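Local coordinates for protein binding component of ABC transporter (PDB 3K4U) that binds lysine in a cleft, as a family 3 solute-binding protein, and probably delivers such amino acids to an ABC transporter for uptake, at residues T117-F122 with K140-E145; V124-A129 with M159-L164. All blocks are in the same frame, centred on the assembly; numbering follows the deposited sequence.

Interaction 1 (T117-F122 with K140-E145). With LYS (lysine), chain K.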
# COMPACT_ATOMS: atom_id res chain seq x y z
N THR E 117 25.44 34.21 -24.26
CA THR E 117 24.16 34.89 -24.49
C THR E 117 23.04 33.85 -24.44
O THR E 117 23.15 32.79 -25.09
CB THR E 117 24.16 35.54 -25.87
OG1 THR E 117 25.51 35.89 -26.24
CG2 THR E 117 23.28 36.78 -25.86
N LEU E 118 21.97 34.14 -23.69
CA LEU E 118 20.83 33.22 -23.55
C LEU E 118 19.45 33.86 -23.85
O LEU E 118 19.07 34.90 -23.29
CB LEU E 118 20.85 32.63 -22.15
CG LEU E 118 19.61 32.06 -21.46
CD1 LEU E 118 19.71 30.55 -21.41
CD2 LEU E 118 19.56 32.64 -20.07
N VAL E 119 18.69 33.20 -24.72
CA VAL E 119 17.43 33.78 -25.19
C VAL E 119 16.15 32.98 -24.95
O VAL E 119 16.14 31.73 -25.05
CB VAL E 119 17.49 34.21 -26.66
CG1 VAL E 119 18.45 35.39 -26.81
CG2 VAL E 119 17.90 33.06 -27.53
N THR E 120 15.09 33.73 -24.64
CA THR E 120 13.75 33.17 -24.56
C THR E 120 12.63 34.17 -24.93
O THR E 120 12.88 35.34 -25.28
CB THR E 120 13.50 32.55 -23.17
OG1 THR E 120 12.51 31.52 -23.27
CG2 THR E 120 13.05 33.61 -22.18
N LYS E 121 11.39 33.71 -24.83
CA LYS E 121 10.26 34.54 -25.14
C LYS E 121 9.97 35.51 -23.98
O LYS E 121 10.29 35.20 -22.82
CB LYS E 121 9.05 33.67 -25.42
CG LYS E 121 7.70 34.44 -25.39
CD LYS E 121 6.56 33.44 -25.33
CE LYS E 121 5.24 34.08 -25.56
NZ LYS E 121 5.12 34.57 -26.95
N PHE E 122 9.34 36.64 -24.29
CA PHE E 122 9.09 37.66 -23.28
C PHE E 122 7.91 37.35 -22.35
O PHE E 122 6.87 36.82 -22.79
CB PHE E 122 8.89 39.04 -23.93
CG PHE E 122 8.62 40.14 -22.94
CD1 PHE E 122 9.69 40.78 -22.27
CD2 PHE E 122 7.31 40.50 -22.63
CE1 PHE E 122 9.45 41.80 -21.34
CE2 PHE E 122 7.06 41.52 -21.67
CZ PHE E 122 8.14 42.17 -21.03
N LYS E 140 18.41 37.88 -23.42
CA LYS E 140 17.61 38.64 -24.38
C LYS E 140 16.28 37.96 -24.67
O LYS E 140 16.17 36.73 -24.63
CB LYS E 140 18.37 38.81 -25.69
CG LYS E 140 19.46 39.85 -25.65
CD LYS E 140 19.68 40.45 -27.01
CE LYS E 140 20.19 39.44 -27.99
NZ LYS E 140 20.75 40.13 -29.16
N THR E 141 15.29 38.78 -24.98
CA THR E 141 13.91 38.31 -25.09
C THR E 141 13.23 38.72 -26.40
O THR E 141 13.47 39.80 -26.93
CB THR E 141 13.04 38.85 -23.96
OG1 THR E 141 12.87 40.27 -24.16
CG2 THR E 141 13.63 38.55 -22.61
N TYR E 142 12.32 37.87 -26.85
CA TYR E 142 11.67 38.00 -28.11
C TYR E 142 10.20 37.62 -27.97
O TYR E 142 9.84 36.76 -27.14
CB TYR E 142 12.36 37.10 -29.12
CG TYR E 142 13.79 37.53 -29.37
CD1 TYR E 142 14.07 38.54 -30.29
CD2 TYR E 142 14.86 36.97 -28.66
CE1 TYR E 142 15.35 38.96 -30.51
CE2 TYR E 142 16.16 37.39 -28.87
CZ TYR E 142 16.40 38.39 -29.81
OH TYR E 142 17.68 38.84 -30.05
N ASP E 143 9.38 38.26 -28.79
CA ASP E 143 7.94 38.05 -28.85
C ASP E 143 7.50 36.62 -29.10
O ASP E 143 6.39 36.24 -28.69
CB ASP E 143 7.32 38.99 -29.89
CG ASP E 143 7.45 40.44 -29.48
OD1 ASP E 143 7.33 40.69 -28.25
OD2 ASP E 143 7.68 41.31 -30.37
N THR E 144 8.33 35.82 -29.77
CA THR E 144 7.97 34.41 -29.99
C THR E 144 9.07 33.36 -29.71
O THR E 144 10.27 33.62 -29.84
CB THR E 144 7.34 34.16 -31.39
OG1 THR E 144 8.34 34.31 -32.41
CG2 THR E 144 6.18 35.09 -31.63
N GLU E 145 8.64 32.17 -29.32
CA GLU E 145 9.54 31.09 -29.01
C GLU E 145 10.45 30.91 -30.18
O GLU E 145 11.67 30.82 -30.02
CB GLU E 145 8.78 29.77 -28.81
CG GLU E 145 7.94 29.67 -27.55
CD GLU E 145 6.50 30.10 -27.75
OE1 GLU E 145 5.59 29.39 -27.25
OE2 GLU E 145 6.27 31.14 -28.41
N LYS K . 4.54 27.34 -19.31
CA LYS K . 4.79 28.57 -20.03
C LYS K . 4.22 29.71 -19.22
O LYS K . 3.23 29.51 -18.52
CB LYS K . 4.09 28.53 -21.40
CG LYS K . 4.66 29.46 -22.44
CD LYS K . 3.59 29.97 -23.33
CE LYS K . 4.13 30.63 -24.60
NZ LYS K . 3.08 30.83 -25.64
OXT LYS K . 4.72 30.83 -19.24

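Interaction 2 (V124-A129 with M159-L164). With LYS (lysine), chain K.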
# COMPACT_ATOMS: atom_id res chain seq x y z
N VAL E 124 7.31 35.19 -19.82
CA VAL E 124 6.83 33.81 -19.82
C VAL E 124 7.62 32.98 -18.77
O VAL E 124 8.73 33.36 -18.38
CB VAL E 124 6.98 33.28 -21.26
CG1 VAL E 124 7.98 32.19 -21.35
CG2 VAL E 124 5.69 32.89 -21.79
N SER E 125 7.07 31.85 -18.32
CA SER E 125 7.69 31.03 -17.28
C SER E 125 9.20 31.04 -17.37
O SER E 125 9.88 31.28 -16.38
CB SER E 125 7.25 29.58 -17.38
OG SER E 125 6.22 29.30 -16.48
N ALA E 126 9.72 30.79 -18.57
CA ALA E 126 11.16 30.72 -18.76
C ALA E 126 11.83 32.04 -18.41
O ALA E 126 12.87 32.07 -17.75
CB ALA E 126 11.45 30.31 -20.19
N GLU E 127 11.24 33.15 -18.84
CA GLU E 127 11.88 34.40 -18.65
C GLU E 127 12.12 34.68 -17.16
O GLU E 127 13.21 35.15 -16.80
CB GLU E 127 11.07 35.51 -19.26
CG GLU E 127 11.93 36.68 -19.65
CD GLU E 127 11.41 37.95 -19.08
OE1 GLU E 127 10.17 38.15 -19.09
OE2 GLU E 127 12.25 38.77 -18.65
N TYR E 128 11.12 34.36 -16.33
CA TYR E 128 11.21 34.50 -14.86
C TYR E 128 12.18 33.50 -14.20
O TYR E 128 12.92 33.85 -13.27
CB TYR E 128 9.81 34.43 -14.24
CG TYR E 128 8.84 35.40 -14.87
CD1 TYR E 128 8.92 36.78 -14.58
CD2 TYR E 128 7.86 34.96 -15.79
CE1 TYR E 128 8.05 37.70 -15.19
CE2 TYR E 128 6.98 35.88 -16.39
CZ TYR E 128 7.09 37.24 -16.09
OH TYR E 128 6.23 38.15 -16.68
N ALA E 129 12.16 32.26 -14.68
CA ALA E 129 13.11 31.23 -14.24
C ALA E 129 14.55 31.64 -14.58
O ALA E 129 15.39 31.74 -13.68
CB ALA E 129 12.77 29.88 -14.86
N MSE E 159 22.28 29.69 -26.70
CA MSE E 159 21.37 28.75 -26.06
C MSE E 159 20.00 29.33 -25.76
O MSE E 159 19.86 30.51 -25.41
CB MSE E 159 21.98 28.26 -24.75
CG MSE E 159 22.52 29.39 -23.91
SE MSE E 159 23.22 28.69 -22.25
CE MSE E 159 23.65 30.41 -21.36
N PHE E 160 19.01 28.45 -25.87
CA PHE E 160 17.58 28.73 -25.70
C PHE E 160 17.04 28.03 -24.43
O PHE E 160 17.42 26.91 -24.12
CB PHE E 160 16.84 28.24 -26.95
CG PHE E 160 15.36 28.52 -26.95
CD1 PHE E 160 14.88 29.82 -27.13
CD2 PHE E 160 14.45 27.49 -26.82
CE1 PHE E 160 13.53 30.07 -27.12
CE2 PHE E 160 13.10 27.75 -26.81
CZ PHE E 160 12.64 29.05 -26.97
N ILE E 161 16.18 28.72 -23.69
CA ILE E 161 15.58 28.16 -22.46
C ILE E 161 14.07 28.21 -22.55
O ILE E 161 13.50 29.23 -22.94
CB ILE E 161 15.97 28.91 -21.17
CG1 ILE E 161 15.37 28.19 -19.94
CG2 ILE E 161 15.51 30.37 -21.23
CD1 ILE E 161 15.83 28.76 -18.54
N PHE E 162 13.41 27.12 -22.19
CA PHE E 162 11.97 27.04 -22.32
C PHE E 162 11.50 25.70 -21.79
O PHE E 162 12.30 24.81 -21.56
CB PHE E 162 11.58 27.18 -23.80
CG PHE E 162 10.21 27.73 -24.01
CD1 PHE E 162 10.01 29.11 -24.06
CD2 PHE E 162 9.13 26.89 -24.14
CE1 PHE E 162 8.72 29.62 -24.21
CE2 PHE E 162 7.85 27.39 -24.30
CZ PHE E 162 7.65 28.76 -24.34
N ASP E 163 10.18 25.59 -21.60
CA ASP E 163 9.53 24.35 -21.28
C ASP E 163 10.08 23.22 -22.12
O ASP E 163 10.22 23.32 -23.34
CB ASP E 163 8.01 24.47 -21.46
CG ASP E 163 7.37 25.52 -20.55
OD1 ASP E 163 6.16 25.39 -20.19
OD2 ASP E 163 8.06 26.49 -20.20
N LEU E 164 10.42 22.13 -21.42
CA LEU E 164 11.08 20.96 -21.99
C LEU E 164 10.34 20.31 -23.15
O LEU E 164 10.97 19.82 -24.09
CB LEU E 164 11.34 19.93 -20.89
CG LEU E 164 12.13 18.68 -21.25
CD1 LEU E 164 12.94 18.34 -20.05
CD2 LEU E 164 11.21 17.54 -21.60
N LYS K . 4.54 27.34 -19.31
CA LYS K . 4.79 28.57 -20.03
C LYS K . 4.22 29.71 -19.22
O LYS K . 3.23 29.51 -18.52
CB LYS K . 4.09 28.53 -21.40
CG LYS K . 4.66 29.46 -22.44
CD LYS K . 3.59 29.97 -23.33
CE LYS K . 4.13 30.63 -24.60
NZ LYS K . 3.08 30.83 -25.64
OXT LYS K . 4.72 30.83 -19.24

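Interaction 1 (T117-F122 with K140-E145)
K121 reaches past Y142 and D143 because CG stands anti to its backbone N (chi1 164°) and the chain stays extended until it bends at chi4. E145 comes to meet it from the start of helix 145-154, its own chain bent at chi2. The bend of K121 brings NZ to the backbone O of D143, 2.7 Å away, with the donor tilted from the carbonyl plane. NZ also forms a long salt bridge of 3.9 Å with E145 OE2, and a weak ion pair with E12. The other oxygen, E145 OE1, accepts a weak hydrogen bond of 3.3 Å from NZ of the bound lysine. K121 CE packs at 3.7 Å against CE of that lysine. E145 thus places a carboxylate oxygen near each of two neighbouring amines, which probably eases their mutual repulsion.

The backbones pair as parallel strands. K140 N bonds to L118 O, T120 N to K140 O, and Y142 N to T120 O. F122 N continues the ladder to Y142 O at 2.9 Å, approaching from above the carbonyl plane. V119 CG1 touches K140 CB and meets the Y142 ring at its edge, 3.7 Å from CE2. T141 OG1 lies near the edge of the F122 ring.

Strands 117-121 and 138-142 frame a beta-alpha-beta unit whose helix 125-133 packs on L118 and T120. Strand 159-163 lies on the other side of strand 117-121.

Interaction 2 (V124-A129 with M159-L164)
Helix 125-133 crosses strand 159-163 with A126 and F162 as the nearest residues, their CA atoms 5.2 Å apart. The short axes approach to 7.6 Å, and their N-to-C directions differ by 118°. No hydrogen bond joins the two segments, so the contact between them is packing.

A126 is small enough to let the helix sit close. Its CB rests 3.6 Å from the backbone O of I161 and also touches F162 CA and I161 CG2. V124 CG1 meets F162 CE1 at 3.9 Å, the two side chains crossing at about a right angle. A chi1 of -154°, with CG roughly opposite the backbone N, swings the F162 ring back toward V124 and the ligand. There CZ packs 3.6 Å from CG of the bound lysine, whose CE lies at the ring edge, in plane.

The two segments each take one of the ligand's alpha groups, the carboxylate and the ammonium; R78, T73 and G71 add further hydrogen bonds to the ligand. S125 N, at the first turn of the helix, donates a nearly straight bond of 2.7 Å to the ligand OXT. The helix N-terminus would probably favour the carboxylate there. The ligand N donates to D163 OD1, also at 2.7 Å. An asparagine in place of D163 would probably leave the ligand's ammonium group without its opposite charge here. S125 OG bonds to T73, outside the two segments.

Strand 159-163 runs between strands 117-121 and 89-98. Q93 of strand 89-98 touches A126 and I161, and helix 145-154 packs on F160.

Interactions 1 and 2 lie in the same lobe, their centres about 8 Å apart. Their segments alternate along the chain: 117-122, 124-129, 140-145, 159-164. Strand 117-121 is common ground. It pairs with strand 138-142 in interaction 1 and is a sheet neighbour of strand 159-163 in interaction 2. The two contacts touch directly, with a probable hydrogen bond between T120 OG1 and I161 O and packing of E145 CG on F162 CZ. Both reach the bound lysine from strand and helix ends. Interaction 1 meets its side-chain amine, and interaction 2 its carboxylate and alpha-amine. Together they supply contacts to both ends of the ligand, in a pocket that other residues complete.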